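PDB 3NGF: AP endonuclease, family 2 from Brucella melitensis biovar Abortus, which probably interconverts hydroxypyruvate and tartronate semialdehyde as a manganese-binding isomerase of the hyi family, built on a xylose isomerase-like TIM barrel. Local coordinates for residues P10-N15 and R241-E247; A181-Y187 and A206-I212; G36-V40 and H60-Q64; R218-E223 and E247-R251. All blocks are in the same frame, centred on the assembly; numbering follows the deposited sequence.

How the interactions relate
Interactions 1, 2 and 3 are strand pairings in one closed parallel barrel, and interaction 4 ties together two loops that follow its strands. Strand 243-246 of interaction 1 also pairs with strand 207-212 of interaction 2, Gly245 N lying 2.7 Å from Val210 O, while strand 11-15 pairs on its other side with strand 39-41 of interaction 3, Ala14 N being 3.0 Å from Gly39 O. The manganese ion draws three contacts together: Asp185 and Gln211 from interaction 2 and Glu247, shared by interactions 1 and 4, bind it with Glu150. Interaction 3 lies away from the site, the side chain of Gln64 about 13 Å from the metal.

Interaction 1 of 4, residues P10-N15 and R241-E247; sequences PRFAAN and RGWVGCE. With MN (manganese (II) ion), chain C.
Arg11 and Trp243 meet flat against each other beside the seam where the TIM barrel closes, its first strand, 11-15, running parallel to its last, 243-246. The firm part of the seam is backbone: Val244 N gives to Arg11 O, Ala13 N to Val244 O at 2.9 Å, and Cys246 N to Ala13 O at 2.8 Å. On the face carrying Phe12, Val244 and Cys246 the packing is close. CG1 of Val244 lies 3.7 Å from CE1 of Phe12, the two side chains pointing the same way, and SG of Cys246 comes obliquely to the same ring. Phe232 and Trp260 meet that ring edge-to-face from beyond the strands. Just past strand 243-246, OE1 of Glu247 binds the manganese ion at 2.1 Å.

At the other end the contact opens to solvent, though Arg11 still lies flat on the indole. With CG wedged between backbone N and carbonyl carbon (chi1 46°) and the chain extended to NE, Arg11 crosses the indole at about a right angle. Its CD sits over the six-membered ring and its guanidinium over the five-membered one, a cation-pi stack with CZ 3.4 Å from Trp243 NE1. The guanidinium edge is used as well: NE makes a weak bond to Gly242 O, and NH2 donates to Arg241 O at 2.8 Å. A water bridges the two segments here, accepting from Arg11 N and donating to Gly242 O at 2.7 Å.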
# COMPACT_ATOMS: atom_id res chain seq x y z
N PRO A 10 12.04 9.32 8.87
CA PRO A 10 10.96 8.37 8.61
C PRO A 10 11.33 6.95 8.93
O PRO A 10 12.51 6.60 8.97
CB PRO A 10 10.72 8.49 7.10
CG PRO A 10 11.37 9.73 6.68
CD PRO A 10 12.55 9.90 7.62
N ARG A 11 10.31 6.13 9.16
CA ARG A 11 10.55 4.70 9.35
C ARG A 11 10.13 3.92 8.11
O ARG A 11 9.06 4.14 7.55
CB ARG A 11 9.87 4.18 10.61
CG ARG A 11 8.48 4.60 10.80
CD ARG A 11 7.88 3.97 12.06
NE ARG A 11 6.50 4.42 12.21
CZ ARG A 11 5.63 3.94 13.09
NH1 ARG A 11 5.98 2.99 13.96
NH2 ARG A 11 4.40 4.44 13.12
N PHE A 12 11.02 3.05 7.67
CA PHE A 12 10.87 2.35 6.39
C PHE A 12 10.51 0.88 6.57
O PHE A 12 11.02 0.19 7.47
CB PHE A 12 12.14 2.46 5.53
CG PHE A 12 12.47 3.85 5.15
CD1 PHE A 12 11.94 4.41 3.99
CD2 PHE A 12 13.28 4.63 5.97
CE1 PHE A 12 12.22 5.73 3.65
CE2 PHE A 12 13.57 5.93 5.64
CZ PHE A 12 13.05 6.49 4.46
N ALA A 13 9.61 0.42 5.71
CA ALA A 13 9.17 -0.97 5.67
C ALA A 13 9.63 -1.58 4.35
O ALA A 13 9.34 -1.02 3.28
CB ALA A 13 7.66 -1.04 5.75
N ALA A 14 10.32 -2.71 4.41
CA ALA A 14 10.70 -3.44 3.21
C ALA A 14 9.45 -4.06 2.59
O ALA A 14 8.61 -4.61 3.31
CB ALA A 14 11.73 -4.54 3.54
N ASN A 15 9.28 -3.91 1.28
CA ASN A 15 8.22 -4.64 0.57
C ASN A 15 8.73 -6.03 0.12
O ASN A 15 9.57 -6.14 -0.77
CB ASN A 15 7.66 -3.82 -0.60
CG ASN A 15 6.45 -4.46 -1.22
OD1 ASN A 15 6.53 -5.60 -1.68
ND2 ASN A 15 5.30 -3.75 -1.22
N ARG A 241 3.84 10.38 10.74
CA ARG A 241 4.52 9.40 11.58
C ARG A 241 4.05 7.98 11.32
O ARG A 241 4.12 7.12 12.20
CB ARG A 241 4.31 9.78 13.06
CG ARG A 241 4.76 11.21 13.38
CD ARG A 241 6.26 11.37 13.49
NE ARG A 241 6.60 12.74 13.89
CZ ARG A 241 6.76 13.78 13.06
NH1 ARG A 241 6.64 13.64 11.73
NH2 ARG A 241 7.06 14.97 13.57
N GLY A 242 3.57 7.72 10.11
CA GLY A 242 3.31 6.35 9.66
C GLY A 242 4.60 5.74 9.14
O GLY A 242 5.68 6.16 9.52
N TRP A 243 4.48 4.74 8.26
CA TRP A 243 5.64 4.06 7.69
C TRP A 243 5.78 4.47 6.23
O TRP A 243 4.82 4.92 5.61
CB TRP A 243 5.46 2.55 7.75
CG TRP A 243 5.50 1.94 9.12
CD1 TRP A 243 4.49 1.89 10.01
CD2 TRP A 243 6.61 1.29 9.73
NE1 TRP A 243 4.89 1.24 11.15
CE2 TRP A 243 6.19 0.86 11.01
CE3 TRP A 243 7.91 1.01 9.32
CZ2 TRP A 243 7.04 0.20 11.89
CZ3 TRP A 243 8.77 0.34 10.21
CH2 TRP A 243 8.32 -0.07 11.45
N VAL A 244 6.97 4.27 5.70
CA VAL A 244 7.25 4.48 4.29
C VAL A 244 7.60 3.14 3.65
O VAL A 244 8.66 2.56 3.97
CB VAL A 244 8.39 5.51 4.08
CG1 VAL A 244 8.66 5.72 2.59
CG2 VAL A 244 8.03 6.83 4.74
N GLY A 245 6.71 2.62 2.81
CA GLY A 245 6.92 1.32 2.17
C GLY A 245 7.86 1.39 0.99
O GLY A 245 7.72 2.26 0.13
N CYS A 246 8.83 0.47 0.94
CA CYS A 246 9.81 0.40 -0.16
C CYS A 246 9.35 -0.58 -1.27
O CYS A 246 9.88 -1.69 -1.43
CB CYS A 246 11.18 0.01 0.39
SG CYS A 246 11.83 1.21 1.58
N GLU A 247 8.40 -0.12 -2.07
CA GLU A 247 7.81 -0.91 -3.12
C GLU A 247 8.54 -0.57 -4.42
O GLU A 247 8.00 0.12 -5.32
CB GLU A 247 6.33 -0.59 -3.27
CG GLU A 247 5.65 -1.58 -4.16
CD GLU A 247 4.21 -1.25 -4.41
OE1 GLU A 247 3.79 -0.10 -4.16
OE2 GLU A 247 3.51 -2.16 -4.87
MN MN C . 2.08 1.07 -4.41
O HOH W 1 7.84 7.59 8.73
O HOH W 2 0.70 -0.81 -3.59
O HOH W 3 1.72 0.13 -6.45

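Interaction 2 of 4, residues A181-Y187 and A206-I212; sequences AVQLDLY and AFSHVQI. With MN (manganese (II) ion), chain C.
OE1 of Gln211 is gripped twice, by the manganese ion at 2.3 Å and by NE2 of Gln183, which donates to it at 3.0 Å. The amide N-H arrives in the plane of its own Gln183 amide but well above the carbonyl plane of Gln211, the two amides standing 83° apart. The metal and the donor thus share one oxygen. OD2 of Asp185 binds the same ion at 2.2 Å, and its closeness to OE1 of Gln211 reflects that common metal. Asp185 holds CG anti to its backbone N (chi1 -179°), and its other oxygen, OD1, takes a weak capping bond from Tyr187 N at the start of helix 186-192. The far end of the Gln211 amide is held too, NE2 donating to Glu41.

All this stands on two neighbouring parallel strands of the TIM barrel, 180-185 and 207-212, with the metal ligands facing the barrel interior, where Glu150 and Glu247 complete the protein's share of the site. The backbone ladder runs from Val182 N to Ala206 O at 3.0 Å, through Leu184 N to His209 O, to Leu186 N, which gives a nearly straight bond to Gln211 O at 2.9 Å. On the opposite face of the sheet the contact is apolar. Leu184 sets CD2 over the middle of the Phe207 ring, 3.9 Å from its centroid and 7° off the normal. From the first residue of helix 186-192, CD1 of Leu186 rests against CG1 of Val210 at 4.0 Å.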
# COMPACT_ATOMS: atom_id res chain seq x y z
N ALA A 181 -8.59 6.13 4.50
CA ALA A 181 -7.66 7.15 4.01
C ALA A 181 -7.02 6.74 2.70
O ALA A 181 -7.35 5.71 2.13
CB ALA A 181 -6.60 7.49 5.05
N VAL A 182 -6.12 7.58 2.23
CA VAL A 182 -5.40 7.37 0.98
C VAL A 182 -4.03 6.74 1.27
O VAL A 182 -3.37 7.06 2.27
CB VAL A 182 -5.20 8.70 0.25
CG1 VAL A 182 -4.37 8.52 -1.07
CG2 VAL A 182 -6.58 9.34 -0.06
N GLN A 183 -3.65 5.80 0.40
CA GLN A 183 -2.30 5.26 0.36
C GLN A 183 -1.55 6.05 -0.72
O GLN A 183 -1.86 5.93 -1.91
CB GLN A 183 -2.36 3.78 0.03
CG GLN A 183 -1.02 3.05 -0.06
CD GLN A 183 -1.19 1.56 -0.15
OE1 GLN A 183 -2.10 0.99 0.43
NE2 GLN A 183 -0.28 0.90 -0.87
N LEU A 184 -0.60 6.88 -0.30
CA LEU A 184 0.13 7.80 -1.18
C LEU A 184 1.46 7.16 -1.63
O LEU A 184 2.46 7.20 -0.90
CB LEU A 184 0.39 9.10 -0.41
CG LEU A 184 1.22 10.20 -1.07
CD1 LEU A 184 0.67 10.55 -2.45
CD2 LEU A 184 1.34 11.45 -0.16
N ASP A 185 1.43 6.53 -2.80
CA ASP A 185 2.63 5.97 -3.43
C ASP A 185 3.20 7.08 -4.34
O ASP A 185 2.55 7.52 -5.33
CB ASP A 185 2.24 4.69 -4.18
CG ASP A 185 3.41 3.99 -4.87
OD1 ASP A 185 4.33 4.68 -5.30
OD2 ASP A 185 3.39 2.74 -5.03
N LEU A 186 4.37 7.58 -3.95
CA LEU A 186 4.90 8.79 -4.59
C LEU A 186 5.36 8.52 -6.01
O LEU A 186 5.45 9.43 -6.86
CB LEU A 186 6.01 9.41 -3.73
CG LEU A 186 5.53 10.02 -2.42
CD1 LEU A 186 6.71 10.38 -1.54
CD2 LEU A 186 4.61 11.24 -2.67
N TYR A 187 5.66 7.26 -6.28
CA TYR A 187 5.95 6.83 -7.65
C TYR A 187 4.70 7.09 -8.55
O TYR A 187 4.79 7.72 -9.62
CB TYR A 187 6.37 5.34 -7.64
CG TYR A 187 6.44 4.68 -9.00
CD1 TYR A 187 7.57 4.79 -9.79
CD2 TYR A 187 5.38 3.92 -9.47
CE1 TYR A 187 7.63 4.19 -11.06
CE2 TYR A 187 5.44 3.30 -10.71
CZ TYR A 187 6.54 3.46 -11.51
OH TYR A 187 6.56 2.83 -12.74
N ALA A 206 -4.66 13.16 5.52
CA ALA A 206 -5.57 12.32 4.69
C ALA A 206 -4.88 11.09 4.08
O ALA A 206 -5.53 10.31 3.40
CB ALA A 206 -6.21 13.15 3.59
N PHE A 207 -3.59 10.91 4.32
CA PHE A 207 -2.90 9.69 3.91
C PHE A 207 -2.32 8.98 5.11
O PHE A 207 -1.73 9.62 5.98
CB PHE A 207 -1.83 9.96 2.81
CG PHE A 207 -0.75 10.90 3.22
CD1 PHE A 207 -0.91 12.28 3.08
CD2 PHE A 207 0.47 10.42 3.70
CE1 PHE A 207 0.09 13.16 3.47
CE2 PHE A 207 1.47 11.31 4.08
CZ PHE A 207 1.28 12.68 3.97
N SER A 208 -2.49 7.65 5.17
CA SER A 208 -2.06 6.84 6.33
C SER A 208 -0.88 5.93 6.00
O SER A 208 -0.37 5.23 6.88
CB SER A 208 -3.21 5.99 6.86
OG SER A 208 -4.23 6.82 7.38
N HIS A 209 -0.46 5.93 4.74
CA HIS A 209 0.68 5.15 4.32
C HIS A 209 1.27 5.85 3.11
O HIS A 209 0.55 6.51 2.35
CB HIS A 209 0.29 3.71 4.00
CG HIS A 209 1.46 2.78 3.85
ND1 HIS A 209 2.40 2.61 4.84
CD2 HIS A 209 1.87 2.02 2.80
CE1 HIS A 209 3.34 1.77 4.41
NE2 HIS A 209 3.03 1.40 3.18
N VAL A 210 2.57 5.70 2.97
CA VAL A 210 3.35 6.28 1.89
C VAL A 210 4.21 5.13 1.34
O VAL A 210 4.65 4.26 2.07
CB VAL A 210 4.23 7.45 2.38
CG1 VAL A 210 5.17 7.96 1.24
CG2 VAL A 210 3.36 8.59 2.93
N GLN A 211 4.40 5.13 0.03
CA GLN A 211 5.32 4.23 -0.64
C GLN A 211 6.23 5.03 -1.56
O GLN A 211 5.88 6.13 -1.99
CB GLN A 211 4.58 3.17 -1.43
CG GLN A 211 3.89 2.12 -0.54
CD GLN A 211 3.00 1.22 -1.33
OE1 GLN A 211 2.28 1.67 -2.21
NE2 GLN A 211 3.06 -0.08 -1.05
N ILE A 212 7.42 4.47 -1.81
CA ILE A 212 8.45 5.09 -2.64
C ILE A 212 9.14 4.11 -3.61
O ILE A 212 9.26 2.90 -3.36
CB ILE A 212 9.55 5.80 -1.78
CG1 ILE A 212 10.38 4.80 -0.97
CG2 ILE A 212 8.91 6.89 -0.89
CD1 ILE A 212 11.59 5.43 -0.23
MN MN C . 2.08 1.07 -4.41
O HOH W 2 0.70 -0.81 -3.59
O HOH W 3 1.72 0.13 -6.45

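Interaction 3 of 4, residues G36-V40 and H60-Q64; sequences GFGGV and HNLTQ
Gly38 to Val40 run parallel to Leu62 to Gln64, joined by two backbone bonds: Thr63 N gives to Gly38 O at 2.9 Å, and Val40 N gives to Thr63 O at 2.9 Å. Both segments come straight off helices, Gly36 and Asn61 having the positive phi of Schellman motifs that end them.

Leu62 reaches across with both methyls. With CG anti to its carbonyl carbon (chi1 -70°), it splits them between partners: CD2 presses on the backbone at 3.3 Å from Phe37 O, while CD1 lies 3.9 Å from CG1 of Val40. The two side chains cross at about a right angle, and Leu57 of helix 50-59 touches both. The other branch of Val40, CG2, meets the amide end of Gln64, 3.8 Å from OE1. Gln64 is bent at chi2 (69°), which folds its amide back toward Val40. Its NE2 is satisfied by Leu66 O, whereas the buried OE1 finds no polar partner in the model.

On the Thr63 side, water takes over. One molecule donates to Gly38 O at 2.7 Å and lies 2.9 Å from OG1 of Thr63, so that carbonyl receives both a water and the Thr63 amide. Just before strand 39-41, the Phe37 ring stacks on that of Phe261. The contact joins the two strands of a beta-alpha-beta unit, strand 39-41, helix 50-59 and strand 63-68, the repeating step from which a TIM barrel is built.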
# COMPACT_ATOMS: atom_id res chain seq x y z
N GLY A 36 18.23 -4.47 8.57
CA GLY A 36 17.89 -3.40 9.50
C GLY A 36 16.51 -2.79 9.34
O GLY A 36 16.26 -1.70 9.86
N PHE A 37 15.61 -3.46 8.62
CA PHE A 37 14.21 -3.01 8.58
C PHE A 37 13.50 -3.50 9.85
O PHE A 37 13.69 -4.64 10.27
CB PHE A 37 13.49 -3.54 7.34
CG PHE A 37 13.96 -2.90 6.06
CD1 PHE A 37 13.41 -1.69 5.62
CD2 PHE A 37 14.95 -3.49 5.32
CE1 PHE A 37 13.86 -1.09 4.45
CE2 PHE A 37 15.41 -2.89 4.14
CZ PHE A 37 14.86 -1.69 3.71
N GLY A 38 12.68 -2.63 10.44
CA GLY A 38 11.83 -2.99 11.58
C GLY A 38 10.41 -3.31 11.16
O GLY A 38 9.62 -3.83 11.97
N GLY A 39 10.07 -2.99 9.92
CA GLY A 39 8.72 -3.23 9.39
C GLY A 39 8.77 -3.81 8.00
O GLY A 39 9.75 -3.62 7.26
N VAL A 40 7.70 -4.54 7.64
CA VAL A 40 7.56 -5.09 6.31
C VAL A 40 6.13 -4.88 5.78
O VAL A 40 5.18 -4.70 6.56
CB VAL A 40 7.92 -6.58 6.22
CG1 VAL A 40 9.40 -6.81 6.56
CG2 VAL A 40 7.03 -7.41 7.14
N HIS A 60 11.59 -12.66 13.86
CA HIS A 60 12.49 -11.70 13.26
C HIS A 60 12.25 -10.24 13.71
O HIS A 60 12.82 -9.31 13.11
CB HIS A 60 12.46 -11.88 11.74
CG HIS A 60 12.82 -13.27 11.32
ND1 HIS A 60 14.06 -13.80 11.58
CD2 HIS A 60 12.11 -14.26 10.73
CE1 HIS A 60 14.11 -15.05 11.16
NE2 HIS A 60 12.94 -15.36 10.64
N ASN A 61 11.44 -10.06 14.75
CA ASN A 61 11.18 -8.75 15.33
C ASN A 61 10.76 -7.72 14.30
O ASN A 61 11.42 -6.69 14.11
CB ASN A 61 12.42 -8.26 16.06
CG ASN A 61 12.92 -9.27 17.05
OD1 ASN A 61 13.96 -9.91 16.84
ND2 ASN A 61 12.16 -9.45 18.13
N LEU A 62 9.66 -8.02 13.61
CA LEU A 62 9.15 -7.17 12.54
C LEU A 62 7.69 -6.82 12.76
O LEU A 62 6.94 -7.62 13.29
CB LEU A 62 9.24 -7.91 11.20
CG LEU A 62 10.62 -8.16 10.60
CD1 LEU A 62 10.51 -9.15 9.41
CD2 LEU A 62 11.29 -6.85 10.17
N THR A 63 7.33 -5.61 12.37
CA THR A 63 5.94 -5.14 12.35
C THR A 63 5.37 -5.32 10.95
O THR A 63 6.02 -4.95 9.96
CB THR A 63 5.89 -3.66 12.69
OG1 THR A 63 6.34 -3.47 14.04
CG2 THR A 63 4.47 -3.07 12.48
N GLN A 64 4.15 -5.82 10.86
CA GLN A 64 3.43 -5.89 9.60
C GLN A 64 2.72 -4.56 9.39
O GLN A 64 1.81 -4.21 10.14
CB GLN A 64 2.40 -7.03 9.60
CG GLN A 64 1.73 -7.22 8.21
CD GLN A 64 2.68 -7.78 7.16
OE1 GLN A 64 3.44 -8.69 7.46
NE2 GLN A 64 2.60 -7.27 5.91
O HOH W 4 14.01 -6.45 12.76
O HOH W 5 9.20 -3.61 14.66

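Interaction 4 of 4, residues R218-E223 and E247-R251; sequences RHEPDE and EYNPR. With MN (manganese (II) ion), chain C.
This is a loop-to-loop contact next to the metal site of the TIM barrel: residues 218-223, in the connection from strand 207-212 to helix 228-237, lie against residues 247-251, which leave strand 243-246. His219 and Asn249 hold the middle together. Asn249 N donates to Arg218 O at 2.8 Å, and the ring N-H at ND1 of His219 returns a bond to Asn249 O at 2.7 Å, with the acceptor near the ring plane.

Next to this, Tyr248 lies under the backbone of Glu220, whose CA stands over the middle of the ring, 3.8 Å from its centroid, a CH-pi contact. CD of Pro221 comes against the ring at CE2, and a water accepts from the Tyr248 hydroxyl and donates to OE2 of Glu220. OE1 of Glu220 accepts from Arg251 N through its syn lone pair, a nearly straight bond of 2.9 Å.

At the metal end, Arg218 stretches its extended chain toward Glu247. NH2 of Arg218 lies 4.0 Å from OE2 of Glu247, beyond a salt bridge; NH2 also gives to a water lying 2.8 Å from Glu247 O.

The outer end is a salt-bridge network around Arg251, whose bend at chi3 (-64°) turns the guanidinium back toward the acids. Glu220 OE1 sits over its face, a long charge pairing, while the acids that receive the guanidinium N-H bonds, Asp222 and Glu223, lie at its edge. NH1 of Arg251 serves both, reaching Asp222 OD1 at 3.0 Å, almost in the guanidinium plane, and Glu223 OE1 at 2.8 Å, met from above the plane of the Glu223 carboxylate.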
# COMPACT_ATOMS: atom_id res chain seq x y z
N ARG A 218 11.45 2.70 -11.31
CA ARG A 218 10.87 1.95 -10.17
C ARG A 218 11.91 1.11 -9.44
O ARG A 218 11.65 -0.03 -9.06
CB ARG A 218 9.65 1.15 -10.62
CG ARG A 218 8.61 0.96 -9.52
CD ARG A 218 7.34 0.29 -10.03
NE ARG A 218 6.31 0.31 -8.99
CZ ARG A 218 5.04 -0.09 -9.17
NH1 ARG A 218 4.64 -0.60 -10.33
NH2 ARG A 218 4.19 -0.00 -8.17
N HIS A 219 13.08 1.70 -9.22
CA HIS A 219 14.17 1.06 -8.49
C HIS A 219 14.43 1.80 -7.16
O HIS A 219 13.58 2.57 -6.68
CB HIS A 219 15.46 1.00 -9.34
CG HIS A 219 15.32 0.33 -10.67
ND1 HIS A 219 14.76 -0.92 -10.83
CD2 HIS A 219 15.74 0.71 -11.91
CE1 HIS A 219 14.79 -1.26 -12.11
NE2 HIS A 219 15.39 -0.29 -12.78
N GLU A 220 15.59 1.57 -6.54
CA GLU A 220 15.98 2.24 -5.30
C GLU A 220 15.72 3.74 -5.34
O GLU A 220 15.99 4.38 -6.38
CB GLU A 220 17.45 1.99 -5.01
CG GLU A 220 17.75 0.59 -4.49
CD GLU A 220 17.89 -0.51 -5.56
OE1 GLU A 220 17.70 -0.26 -6.77
OE2 GLU A 220 18.24 -1.65 -5.17
N PRO A 221 15.28 4.34 -4.21
CA PRO A 221 14.96 5.79 -4.18
C PRO A 221 16.20 6.69 -4.06
O PRO A 221 16.25 7.60 -3.23
CB PRO A 221 14.11 5.94 -2.92
CG PRO A 221 14.67 4.86 -1.99
CD PRO A 221 14.97 3.69 -2.92
N ASP A 222 17.23 6.39 -4.84
CA ASP A 222 18.45 7.18 -4.84
C ASP A 222 18.85 7.52 -6.27
O ASP A 222 20.00 7.86 -6.52
CB ASP A 222 19.57 6.41 -4.15
CG ASP A 222 19.91 5.12 -4.85
OD1 ASP A 222 19.22 4.73 -5.82
OD2 ASP A 222 20.90 4.51 -4.43
N GLU A 223 17.91 7.38 -7.20
CA GLU A 223 18.17 7.67 -8.61
C GLU A 223 16.91 8.26 -9.22
O GLU A 223 15.85 8.22 -8.62
CB GLU A 223 18.56 6.40 -9.38
CG GLU A 223 17.39 5.38 -9.42
CD GLU A 223 17.54 4.24 -10.39
OE1 GLU A 223 18.65 3.70 -10.58
OE2 GLU A 223 16.50 3.84 -10.94
N GLU A 247 8.40 -0.12 -2.07
CA GLU A 247 7.81 -0.91 -3.12
C GLU A 247 8.54 -0.57 -4.42
O GLU A 247 8.00 0.12 -5.32
CB GLU A 247 6.33 -0.59 -3.27
CG GLU A 247 5.65 -1.58 -4.16
CD GLU A 247 4.21 -1.25 -4.41
OE1 GLU A 247 3.79 -0.10 -4.16
OE2 GLU A 247 3.51 -2.16 -4.87
N TYR A 248 9.77 -1.04 -4.49
CA TYR A 248 10.58 -0.85 -5.67
C TYR A 248 11.19 -2.17 -6.07
O TYR A 248 11.31 -3.12 -5.26
CB TYR A 248 11.65 0.23 -5.44
CG TYR A 248 12.76 -0.07 -4.42
CD1 TYR A 248 13.75 -1.00 -4.69
CD2 TYR A 248 12.79 0.58 -3.20
CE1 TYR A 248 14.78 -1.26 -3.78
CE2 TYR A 248 13.82 0.33 -2.27
CZ TYR A 248 14.82 -0.58 -2.58
OH TYR A 248 15.85 -0.80 -1.68
N ASN A 249 11.58 -2.23 -7.32
CA ASN A 249 12.28 -3.38 -7.87
C ASN A 249 13.77 -3.10 -7.85
O ASN A 249 14.25 -2.21 -8.55
CB ASN A 249 11.83 -3.63 -9.30
CG ASN A 249 10.34 -3.77 -9.41
OD1 ASN A 249 9.70 -4.54 -8.66
ND2 ASN A 249 9.76 -3.06 -10.39
N PRO A 250 14.52 -3.85 -7.03
CA PRO A 250 15.95 -3.49 -6.93
C PRO A 250 16.65 -3.54 -8.29
O PRO A 250 16.36 -4.42 -9.10
CB PRO A 250 16.50 -4.54 -5.96
CG PRO A 250 15.29 -4.95 -5.11
CD PRO A 250 14.15 -4.94 -6.09
N ARG A 251 17.56 -2.59 -8.54
CA ARG A 251 18.39 -2.61 -9.76
C ARG A 251 19.08 -3.95 -9.97
O ARG A 251 19.09 -4.51 -11.07
CB ARG A 251 19.48 -1.54 -9.68
CG ARG A 251 19.06 -0.15 -10.07
CD ARG A 251 20.27 0.79 -10.03
NE ARG A 251 20.79 0.91 -8.67
CZ ARG A 251 20.40 1.82 -7.78
NH1 ARG A 251 19.50 2.74 -8.08
NH2 ARG A 251 20.93 1.80 -6.55
MN MN C . 2.08 1.07 -4.41
O HOH W 6 5.85 1.69 -6.30
O HOH W 7 17.67 -2.45 -2.66
O HOH W 2 0.70 -0.81 -3.59
O HOH W 3 1.72 0.13 -6.45